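Local atomic coordinates of RND efflux system, outer membrane lipoprotein, NodT family (Burkholderia mallei, PDB entry 6U94), a protein that probably serves as the outer-membrane channel component of a tripartite RND efflux pump, passing exported compounds out of the cell. Residues A297-P308 against W333-F344; T131-G139 against A158-L166. One frame throughout, in Å; residues are numbered along the deposited sequence.

Contact 1. Residues A297-P308 against W333-F344. Unlike the reference sequence in segment 297-308: Gln298 (reference Asn).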
loop_
_atom_site.group_PDB
_atom_site.type_symbol
_atom_site.label_atom_id
_atom_site.label_comp_id
_atom_site.label_asym_id
_atom_site.label_seq_id
_atom_site.Cartn_x
_atom_site.Cartn_y
_atom_site.Cartn_z
ATOM N N ALA A 297 -33.122 -3.783 -15.298
ATOM C CA ALA A 297 -32.219 -4.505 -16.178
ATOM C C ALA A 297 -31.950 -5.903 -15.632
ATOM O O ALA A 297 -32.096 -6.169 -14.437
ATOM C CB ALA A 297 -30.903 -3.740 -16.356
ATOM N N GLN A 298 -31.568 -6.806 -16.534
ATOM C CA GLN A 298 -31.133 -8.146 -16.157
ATOM C C GLN A 298 -29.615 -8.137 -15.965
ATOM O O GLN A 298 -28.859 -7.888 -16.913
ATOM C CB GLN A 298 -31.574 -9.163 -17.214
ATOM C CG GLN A 298 -30.624 -10.325 -17.488
ATOM C CD GLN A 298 -30.569 -11.388 -16.402
ATOM O OE1 GLN A 298 -30.699 -11.102 -15.210
ATOM N NE2 GLN A 298 -30.353 -12.631 -16.818
ATOM N N ILE A 299 -29.177 -8.393 -14.732
ATOM C CA ILE A 299 -27.760 -8.287 -14.397
ATOM C C ILE A 299 -26.955 -9.363 -15.109
ATOM O O ILE A 299 -25.826 -9.119 -15.557
ATOM C CB ILE A 299 -27.573 -8.358 -12.872
ATOM C CG1 ILE A 299 -28.250 -7.165 -12.228
ATOM C CG2 ILE A 299 -26.097 -8.355 -12.503
ATOM C CD1 ILE A 299 -27.729 -5.846 -12.724
ATOM N N GLY A 300 -27.518 -10.564 -15.225
ATOM C CA GLY A 300 -26.839 -11.614 -15.962
ATOM C C GLY A 300 -26.504 -11.206 -17.383
ATOM O O GLY A 300 -25.388 -11.424 -17.861
ATOM N N ALA A 301 -27.467 -10.589 -18.073
ATOM C CA ALA A 301 -27.207 -10.070 -19.412
ATOM C C ALA A 301 -26.116 -9.011 -19.391
ATOM O O ALA A 301 -25.315 -8.917 -20.328
ATOM C CB ALA A 301 -28.483 -9.484 -20.014
ATOM N N ALA A 302 -26.092 -8.182 -18.345
ATOM C CA ALA A 302 -25.110 -7.108 -18.273
ATOM C C ALA A 302 -23.714 -7.660 -18.007
ATOM O O ALA A 302 -22.728 -7.164 -18.563
ATOM C CB ALA A 302 -25.518 -6.102 -17.196
ATOM N N ARG A 303 -23.610 -8.692 -17.166
ATOM C CA ARG A 303 -22.322 -9.336 -16.937
ATOM C C ARG A 303 -21.817 -10.008 -18.205
ATOM O O ARG A 303 -20.633 -9.904 -18.548
ATOM C CB ARG A 303 -22.435 -10.351 -15.801
ATOM C CG ARG A 303 -22.475 -9.739 -14.414
ATOM C CD ARG A 303 -22.581 -10.826 -13.362
ATOM N NE ARG A 303 -22.749 -10.285 -12.018
ATOM C CZ ARG A 303 -22.962 -11.030 -10.938
ATOM N NH1 ARG A 303 -23.035 -12.350 -11.041
ATOM N NH2 ARG A 303 -23.104 -10.454 -9.753
ATOM N N ALA A 304 -22.707 -10.708 -18.912
ATOM C CA ALA A 304 -22.322 -11.335 -20.171
ATOM C C ALA A 304 -21.792 -10.303 -21.155
ATOM O O ALA A 304 -20.850 -10.576 -21.909
ATOM C CB ALA A 304 -23.512 -12.086 -20.767
ATOM N N ALA A 305 -22.372 -9.101 -21.148
ATOM C CA ALA A 305 -21.979 -8.081 -22.112
ATOM C C ALA A 305 -20.696 -7.359 -21.706
ATOM O O ALA A 305 -19.866 -7.049 -22.565
ATOM C CB ALA A 305 -23.112 -7.072 -22.301
ATOM N N PHE A 306 -20.508 -7.079 -20.410
ATOM C CA PHE A 306 -19.498 -6.116 -19.995
ATOM C C PHE A 306 -18.515 -6.597 -18.931
ATOM O O PHE A 306 -17.634 -5.823 -18.542
ATOM C CB PHE A 306 -20.179 -4.835 -19.485
ATOM C CG PHE A 306 -21.077 -4.183 -20.499
ATOM C CD1 PHE A 306 -20.548 -3.576 -21.627
ATOM C CD2 PHE A 306 -22.452 -4.170 -20.318
ATOM C CE1 PHE A 306 -21.371 -2.975 -22.560
ATOM C CE2 PHE A 306 -23.281 -3.571 -21.248
ATOM C CZ PHE A 306 -22.743 -2.972 -22.368
ATOM N N PHE A 307 -18.623 -7.833 -18.457
ATOM C CA PHE A 307 -17.809 -8.305 -17.337
ATOM C C PHE A 307 -16.910 -9.440 -17.801
ATOM O O PHE A 307 -17.392 -10.566 -18.014
ATOM C CB PHE A 307 -18.704 -8.758 -16.184
ATOM C CG PHE A 307 -18.083 -8.605 -14.822
ATOM C CD1 PHE A 307 -16.836 -9.135 -14.540
ATOM C CD2 PHE A 307 -18.763 -7.932 -13.816
ATOM C CE1 PHE A 307 -16.275 -8.992 -13.277
ATOM C CE2 PHE A 307 -18.213 -7.785 -12.557
ATOM C CZ PHE A 307 -16.962 -8.319 -12.286
ATOM N N PRO A 308 -15.609 -9.197 -17.989
ATOM C CA PRO A 308 -14.717 -10.278 -18.428
ATOM C C PRO A 308 -14.666 -11.409 -17.411
ATOM O O PRO A 308 -14.759 -11.193 -16.201
ATOM C CB PRO A 308 -13.351 -9.587 -18.558
ATOM C CG PRO A 308 -13.659 -8.120 -18.680
ATOM C CD PRO A 308 -14.905 -7.910 -17.861
ATOM N N TRP A 333 -8.748 -0.755 -23.143
ATOM C CA TRP A 333 -8.463 -2.179 -23.062
ATOM C C TRP A 333 -9.033 -2.914 -24.274
ATOM O O TRP A 333 -9.753 -2.350 -25.102
ATOM C CB TRP A 333 -8.996 -2.770 -21.754
ATOM C CG TRP A 333 -10.494 -2.785 -21.580
ATOM C CD1 TRP A 333 -11.428 -2.166 -22.360
ATOM C CD2 TRP A 333 -11.219 -3.461 -20.546
ATOM N NE1 TRP A 333 -12.692 -2.415 -21.875
ATOM C CE2 TRP A 333 -12.591 -3.209 -20.763
ATOM C CE3 TRP A 333 -10.842 -4.256 -19.458
ATOM C CZ2 TRP A 333 -13.585 -3.721 -19.930
ATOM C CZ3 TRP A 333 -11.832 -4.766 -18.633
ATOM C CH2 TRP A 333 -13.187 -4.495 -18.875
ATOM N N LEU A 334 -8.694 -4.199 -24.371
ATOM C CA LEU A 334 -9.031 -5.013 -25.531
ATOM C C LEU A 334 -10.208 -5.952 -25.289
ATOM O O LEU A 334 -10.426 -6.867 -26.088
ATOM C CB LEU A 334 -7.810 -5.820 -25.976
ATOM C CG LEU A 334 -6.535 -5.025 -26.261
ATOM C CD1 LEU A 334 -5.484 -5.930 -26.879
ATOM C CD2 LEU A 334 -6.817 -3.823 -27.157
ATOM N N PHE A 335 -10.964 -5.757 -24.211
ATOM C CA PHE A 335 -12.158 -6.560 -23.987
ATOM C C PHE A 335 -13.222 -6.203 -25.016
ATOM O O PHE A 335 -13.460 -5.024 -25.293
ATOM C CB PHE A 335 -12.690 -6.342 -22.570
ATOM C CG PHE A 335 -13.987 -7.049 -22.296
ATOM C CD1 PHE A 335 -14.026 -8.428 -22.175
ATOM C CD2 PHE A 335 -15.167 -6.332 -22.155
ATOM C CE1 PHE A 335 -15.220 -9.086 -21.925
ATOM C CE2 PHE A 335 -16.368 -6.981 -21.905
ATOM C CZ PHE A 335 -16.395 -8.359 -21.790
ATOM N N VAL A 336 -13.852 -7.221 -25.592
ATOM C CA VAL A 336 -14.879 -7.009 -26.608
ATOM C C VAL A 336 -16.261 -7.239 -26.004
ATOM O O VAL A 336 -16.664 -8.391 -25.789
ATOM C CB VAL A 336 -14.650 -7.919 -27.824
ATOM C CG1 VAL A 336 -15.749 -7.704 -28.865
ATOM C CG2 VAL A 336 -13.275 -7.658 -28.423
ATOM N N PRO A 337 -17.014 -6.184 -25.708
ATOM C CA PRO A 337 -18.408 -6.380 -25.294
ATOM C C PRO A 337 -19.273 -6.843 -26.457
ATOM O O PRO A 337 -19.113 -6.395 -27.594
ATOM C CB PRO A 337 -18.829 -4.995 -24.793
ATOM C CG PRO A 337 -17.900 -4.047 -25.468
ATOM C CD PRO A 337 -16.596 -4.775 -25.613
ATOM N N GLN A 338 -20.189 -7.762 -26.158
ATOM C CA GLN A 338 -21.129 -8.281 -27.139
ATOM C C GLN A 338 -22.474 -8.511 -26.466
ATOM O O GLN A 338 -22.535 -8.966 -25.319
ATOM C CB GLN A 338 -20.624 -9.587 -27.763
ATOM C CG GLN A 338 -21.496 -10.121 -28.887
ATOM C CD GLN A 338 -21.118 -11.533 -29.300
ATOM O OE1 GLN A 338 -20.856 -12.393 -28.456
ATOM N NE2 GLN A 338 -21.087 -11.777 -30.603
ATOM N N LEU A 339 -23.550 -8.207 -27.183
ATOM C CA LEU A 339 -24.902 -8.353 -26.658
ATOM C C LEU A 339 -25.488 -9.671 -27.150
ATOM O O LEU A 339 -25.766 -9.832 -28.343
ATOM C CB LEU A 339 -25.772 -7.168 -27.071
ATOM C CG LEU A 339 -25.334 -5.817 -26.504
ATOM C CD1 LEU A 339 -26.186 -4.704 -27.074
ATOM C CD2 LEU A 339 -25.407 -5.824 -24.987
ATOM N N THR A 340 -25.658 -10.618 -26.227
ATOM C CA THR A 340 -26.321 -11.882 -26.503
ATOM C C THR A 340 -27.574 -12.087 -25.670
ATOM O O THR A 340 -28.433 -12.886 -26.056
ATOM C CB THR A 340 -25.370 -13.061 -26.247
ATOM O OG1 THR A 340 -25.097 -13.149 -24.842
ATOM C CG2 THR A 340 -24.062 -12.867 -27.006
ATOM N N LEU A 341 -27.698 -11.406 -24.544
ATOM C CA LEU A 341 -28.897 -11.425 -23.751
ATOM C C LEU A 341 -29.452 -10.015 -23.650
ATOM O O LEU A 341 -28.683 -9.062 -23.479
ATOM C CB LEU A 341 -28.617 -11.970 -22.349
ATOM C CG LEU A 341 -28.394 -13.470 -22.226
ATOM C CD1 LEU A 341 -27.641 -13.786 -20.946
ATOM C CD2 LEU A 341 -29.745 -14.149 -22.244
ATOM N N PRO A 342 -30.765 -9.842 -23.778
ATOM C CA PRO A 342 -31.344 -8.502 -23.629
ATOM C C PRO A 342 -31.102 -7.969 -22.225
ATOM O O PRO A 342 -31.416 -8.621 -21.227
ATOM C CB PRO A 342 -32.837 -8.723 -23.904
ATOM C CG PRO A 342 -32.894 -10.001 -24.682
ATOM C CD PRO A 342 -31.777 -10.845 -24.151
ATOM N N ILE A 343 -30.525 -6.772 -22.154
ATOM C CA ILE A 343 -30.285 -6.173 -20.848
ATOM C C ILE A 343 -31.585 -5.643 -20.257
ATOM O O ILE A 343 -31.788 -5.701 -19.039
ATOM C CB ILE A 343 -29.206 -5.083 -20.962
ATOM C CG1 ILE A 343 -27.857 -5.734 -21.283
ATOM C CG2 ILE A 343 -29.115 -4.269 -19.687
ATOM C CD1 ILE A 343 -26.723 -4.750 -21.477
ATOM N N PHE A 344 -32.493 -5.157 -21.094
ATOM C CA PHE A 344 -33.750 -4.587 -20.638
ATOM C C PHE A 344 -34.924 -5.439 -21.101
ATOM O O PHE A 344 -34.939 -5.935 -22.233
ATOM C CB PHE A 344 -33.917 -3.157 -21.147
ATOM C CG PHE A 344 -32.890 -2.207 -20.618
ATOM C CD1 PHE A 344 -33.001 -1.691 -19.337
ATOM C CD2 PHE A 344 -31.808 -1.833 -21.397
ATOM C CE1 PHE A 344 -32.051 -0.815 -18.843
ATOM C CE2 PHE A 344 -30.856 -0.959 -20.910
ATOM C CZ PHE A 344 -30.980 -0.447 -19.631
HETATM O O HOH W 1 -25.858 -9.501 -23.091
#
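Ile343 turns CG1 anti to its own carbonyl carbon (chi1 -68°) and extends onward, which carries CD1 to the edge of the Phe306 ring. CD1 lies 3.6 Å from Phe306 CE2, near the ring plane. The CG2 branch of Ile343 goes the other way and packs on Ala297, with CG2 3.8 Å from Ala297 CB. Phe335 holds CG anti to the backbone N (chi1 175°), which turns one ring face to Pro308. Pro308 CG sits over this face, 3.7 Å from the centroid, a CH-pi contact. The same CG also touches Trp333 CH2. Phe335 CB in turn covers a face of the Trp333 indole, so Pro308, Phe335 and Trp333 form one cluster.

Between these ends the helix 299-306 presents small residues. Ala301 CB is 3.4 Å from Leu341 CB, and Ala305 CB packs against Leu339 CD2. The short alanines let the extended chain of 333-344 run close along the helix. Ala305 CA makes a CA-H...O contact with Gln338 O.

One direct backbone hydrogen bond joins the segments, from Gln298 N to Ile343 O (2.7 Å). It is nearly straight and lies in the carbonyl plane. Gln298 is also the N-cap, and its OE1 accepts a weak bond from Gly300 N. Water 1 bridges the backbones further along: it donates to Ala301 O and accepts from Leu341 N, with 3.0 Å between the water oxygen and that N.

Apolar packing, one backbone hydrogen bond and a bridging water lay an irregular segment along a short helix. Helix 355-359 meets the Phe306 and Ile343 side chains through Leu355 and Val358. Helix 283-294 touches Ala297 through Leu292. Phe307 and Phe344 reach the long helix 362-415 at Tyr367 and Val364.

Contact 2. Residues T131-G139 against A158-L166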
loop_
_atom_site.group_PDB
_atom_site.type_symbol
_atom_site.label_atom_id
_atom_site.label_comp_id
_atom_site.label_asym_id
_atom_site.label_seq_id
_atom_site.Cartn_x
_atom_site.Cartn_y
_atom_site.Cartn_z
ATOM N N THR A 131 -8.659 2.984 -3.201
ATOM C CA THR A 131 -9.253 2.491 -4.431
ATOM C C THR A 131 -10.349 3.442 -4.913
ATOM O O THR A 131 -10.673 4.441 -4.266
ATOM C CB THR A 131 -9.805 1.083 -4.234
ATOM O OG1 THR A 131 -10.781 1.088 -3.183
ATOM C CG2 THR A 131 -8.675 0.115 -3.880
ATOM N N HIS A 132 -10.917 3.131 -6.081
ATOM C CA HIS A 132 -11.942 3.996 -6.655
ATOM C C HIS A 132 -13.174 4.064 -5.762
ATOM O O HIS A 132 -13.725 5.148 -5.540
ATOM C CB HIS A 132 -12.330 3.512 -8.052
ATOM C CG HIS A 132 -11.270 3.728 -9.087
ATOM N ND1 HIS A 132 -10.790 4.978 -9.412
ATOM C CD2 HIS A 132 -10.607 2.853 -9.879
ATOM C CE1 HIS A 132 -9.873 4.864 -10.355
ATOM N NE2 HIS A 132 -9.743 3.584 -10.656
ATOM N N PHE A 133 -13.621 2.920 -5.232
ATOM C CA PHE A 133 -14.849 2.936 -4.444
ATOM C C PHE A 133 -14.637 3.587 -3.083
ATOM O O PHE A 133 -15.571 4.184 -2.537
ATOM C CB PHE A 133 -15.426 1.523 -4.297
ATOM C CG PHE A 133 -14.509 0.535 -3.622
ATOM C CD1 PHE A 133 -14.452 0.454 -2.239
ATOM C CD2 PHE A 133 -13.742 -0.343 -4.370
ATOM C CE1 PHE A 133 -13.625 -0.464 -1.616
ATOM C CE2 PHE A 133 -12.916 -1.265 -3.755
ATOM C CZ PHE A 133 -12.856 -1.325 -2.376
ATOM N N GLU A 134 -13.426 3.504 -2.527
ATOM C CA GLU A 134 -13.142 4.249 -1.305
ATOM C C GLU A 134 -13.189 5.750 -1.557
ATOM O O GLU A 134 -13.747 6.503 -0.751
ATOM C CB GLU A 134 -11.780 3.854 -0.744
ATOM C CG GLU A 134 -11.680 2.419 -0.299
ATOM C CD GLU A 134 -10.261 2.053 0.075
ATOM O OE1 GLU A 134 -9.944 2.012 1.284
ATOM O OE2 GLU A 134 -9.456 1.827 -0.852
ATOM N N ILE A 135 -12.605 6.202 -2.670
ATOM C CA ILE A 135 -12.663 7.620 -3.014
ATOM C C ILE A 135 -14.109 8.059 -3.220
ATOM O O ILE A 135 -14.512 9.145 -2.782
ATOM C CB ILE A 135 -11.798 7.899 -4.257
ATOM C CG1 ILE A 135 -10.323 7.613 -3.954
ATOM C CG2 ILE A 135 -11.988 9.328 -4.730
ATOM C CD1 ILE A 135 -9.402 7.823 -5.137
ATOM N N ASP A 136 -14.910 7.224 -3.889
ATOM C CA ASP A 136 -16.332 7.517 -4.053
ATOM C C ASP A 136 -17.013 7.707 -2.704
ATOM O O ASP A 136 -17.683 8.719 -2.473
ATOM C CB ASP A 136 -17.016 6.396 -4.839
ATOM C CG ASP A 136 -16.678 6.428 -6.313
ATOM O OD1 ASP A 136 -16.410 7.530 -6.836
ATOM O OD2 ASP A 136 -16.688 5.353 -6.949
ATOM N N LEU A 137 -16.833 6.749 -1.794
ATOM C CA LEU A 137 -17.515 6.791 -0.504
ATOM C C LEU A 137 -17.132 8.032 0.293
ATOM O O LEU A 137 -18.000 8.795 0.732
ATOM C CB LEU A 137 -17.202 5.524 0.293
ATOM C CG LEU A 137 -17.853 5.464 1.677
ATOM C CD1 LEU A 137 -18.607 4.155 1.866
ATOM C CD2 LEU A 137 -16.818 5.660 2.779
ATOM N N PHE A 138 -15.830 8.245 0.500
ATOM C CA PHE A 138 -15.390 9.343 1.355
ATOM C C PHE A 138 -15.811 10.699 0.803
ATOM O O PHE A 138 -16.107 11.617 1.576
ATOM C CB PHE A 138 -13.875 9.282 1.541
ATOM C CG PHE A 138 -13.429 8.242 2.533
ATOM C CD1 PHE A 138 -13.541 8.477 3.892
ATOM C CD2 PHE A 138 -12.905 7.028 2.108
ATOM C CE1 PHE A 138 -13.139 7.524 4.813
ATOM C CE2 PHE A 138 -12.499 6.069 3.025
ATOM C CZ PHE A 138 -12.617 6.319 4.380
ATOM N N GLY A 139 -15.848 10.844 -0.523
ATOM C CA GLY A 139 -16.320 12.085 -1.109
ATOM C C GLY A 139 -17.822 12.256 -1.015
ATOM O O GLY A 139 -18.315 13.380 -0.871
ATOM N N ALA A 158 -21.941 0.237 1.105
ATOM C CA ALA A 158 -21.244 1.251 1.890
ATOM C C ALA A 158 -20.611 0.644 3.137
ATOM O O ALA A 158 -19.497 1.021 3.518
ATOM C CB ALA A 158 -22.200 2.381 2.272
ATOM N N ARG A 159 -21.306 -0.291 3.789
ATOM C CA ARG A 159 -20.738 -0.947 4.962
ATOM C C ARG A 159 -19.492 -1.745 4.597
ATOM O O ARG A 159 -18.487 -1.709 5.317
ATOM C CB ARG A 159 -21.783 -1.851 5.611
ATOM C CG ARG A 159 -21.283 -2.623 6.821
ATOM C CD ARG A 159 -22.422 -3.384 7.498
ATOM N NE ARG A 159 -21.979 -4.069 8.710
ATOM C CZ ARG A 159 -22.047 -3.548 9.932
ATOM N NH1 ARG A 159 -22.540 -2.330 10.110
ATOM N NH2 ARG A 159 -21.620 -4.243 10.979
ATOM N N ARG A 160 -19.541 -2.477 3.483
ATOM C CA ARG A 160 -18.378 -3.243 3.055
ATOM C C ARG A 160 -17.215 -2.332 2.682
ATOM O O ARG A 160 -16.054 -2.680 2.926
ATOM C CB ARG A 160 -18.754 -4.143 1.877
ATOM C CG ARG A 160 -17.622 -5.026 1.382
ATOM C CD ARG A 160 -18.094 -5.952 0.274
ATOM N NE ARG A 160 -17.081 -6.936 -0.083
ATOM C CZ ARG A 160 -16.834 -8.039 0.617
ATOM N NH1 ARG A 160 -17.527 -8.293 1.718
ATOM N NH2 ARG A 160 -15.892 -8.886 0.220
ATOM N N SER A 161 -17.507 -1.161 2.107
ATOM C CA SER A 161 -16.441 -0.249 1.703
ATOM C C SER A 161 -15.706 0.314 2.912
ATOM O O SER A 161 -14.480 0.480 2.879
ATOM C CB SER A 161 -17.013 0.882 0.846
ATOM O OG SER A 161 -15.980 1.757 0.412
ATOM N N VAL A 162 -16.435 0.607 3.992
ATOM C CA VAL A 162 -15.796 1.137 5.193
ATOM C C VAL A 162 -15.020 0.040 5.916
ATOM O O VAL A 162 -13.929 0.284 6.446
ATOM C CB VAL A 162 -16.841 1.797 6.112
ATOM C CG1 VAL A 162 -16.175 2.349 7.372
ATOM C CG2 VAL A 162 -17.581 2.902 5.364
ATOM N N HIS A 163 -15.569 -1.178 5.955
ATOM C CA HIS A 163 -14.844 -2.303 6.539
ATOM C C HIS A 163 -13.545 -2.577 5.786
ATOM O O HIS A 163 -12.497 -2.814 6.399
ATOM C CB HIS A 163 -15.724 -3.554 6.540
ATOM C CG HIS A 163 -16.792 -3.548 7.588
ATOM N ND1 HIS A 163 -16.971 -2.500 8.466
ATOM C CD2 HIS A 163 -17.732 -4.469 7.904
ATOM C CE1 HIS A 163 -17.978 -2.775 9.276
ATOM N NE2 HIS A 163 -18.456 -3.964 8.956
ATOM N N ILE A 164 -13.599 -2.551 4.454
ATOM C CA ILE A 164 -12.406 -2.798 3.651
ATOM C C ILE A 164 -11.349 -1.735 3.933
ATOM O O ILE A 164 -10.168 -2.044 4.127
ATOM C CB ILE A 164 -12.776 -2.859 2.159
ATOM C CG1 ILE A 164 -13.465 -4.185 1.832
ATOM C CG2 ILE A 164 -11.556 -2.666 1.294
ATOM C CD1 ILE A 164 -13.800 -4.347 0.363
ATOM N N SER A 165 -11.765 -0.465 3.973
ATOM C CA SER A 165 -10.830 0.612 4.286
ATOM C C SER A 165 -10.242 0.441 5.680
ATOM O O SER A 165 -9.029 0.587 5.874
ATOM C CB SER A 165 -11.525 1.971 4.172
ATOM O OG SER A 165 -12.095 2.163 2.890
ATOM N N LEU A 166 -11.088 0.122 6.660
ATOM C CA LEU A 166 -10.624 0.007 8.037
ATOM C C LEU A 166 -9.644 -1.151 8.191
ATOM O O LEU A 166 -8.587 -1.000 8.813
ATOM C CB LEU A 166 -11.816 -0.164 8.977
ATOM C CG LEU A 166 -11.529 -0.181 10.477
ATOM C CD1 LEU A 166 -10.832 1.097 10.905
ATOM C CD2 LEU A 166 -12.832 -0.365 11.256
#
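Leu137, Phe133 and Glu134 join a short helix to the start of a long one in a buried helix-helix contact. Helix 132-142 crosses helix 156-203 steeply, with the two segment axes at 112° and 9.9 Å apart at closest approach. Leu137 CD1 packs among Ala158, Ser161 and Val162, 3.8 Å from Ser161 CB. Both Leu137 methyls touch Val162 CG2. Phe133 has CG between the backbone N and the carbonyl carbon (chi1 60°). Its ring edge is thereby set against the second helix: Ser161 OG lies in the ring plane, 3.3 Å from Phe133 CD1, and Ile164 CG2 borders the same rim.

In this mostly helical outer membrane factor, the contact packs helix 132-142 on the N-terminal part of helix 156-203. Glu134 is the polar link. Its OE1 is 2.7 Å from Ser165 OG, which also lies close to Ser161 O, so the direction of the serine hydroxyl is left open. OE1 also forms a salt bridge with Lys453 of helix 421-454. OE2 takes hydrogen bonds from Thr131 N (2.7 Å) and Thr131 OG1, which come from opposite faces of the carboxylate plane. With both oxygens engaged, the Glu134 carboxylate is probably held in one rotation. Thr131 is the N-cap, and its OG1 lies over the centre of the Phe133 ring.

How the contacts relate
From the N terminus, contact 2 comes first. It closes the short loop from helix 132-142, through helix 146-152, back onto the start of helix 156-203. The chain then runs out along helix 156-203 and continues through helix 211-247 to helix 283-294. Contact 1 follows and closes a second loop, which holds helix 321-326. The two loops are in series and neither nest nor cross. Their centres are 26 Å apart and their nearest atoms about 12 Å apart, without touching. Helix 283-294 links them: Pro283 borders Phe133 and Ser161, while Leu292 borders Ala297. Each contact lies in a different outer membrane efflux protein sequence range.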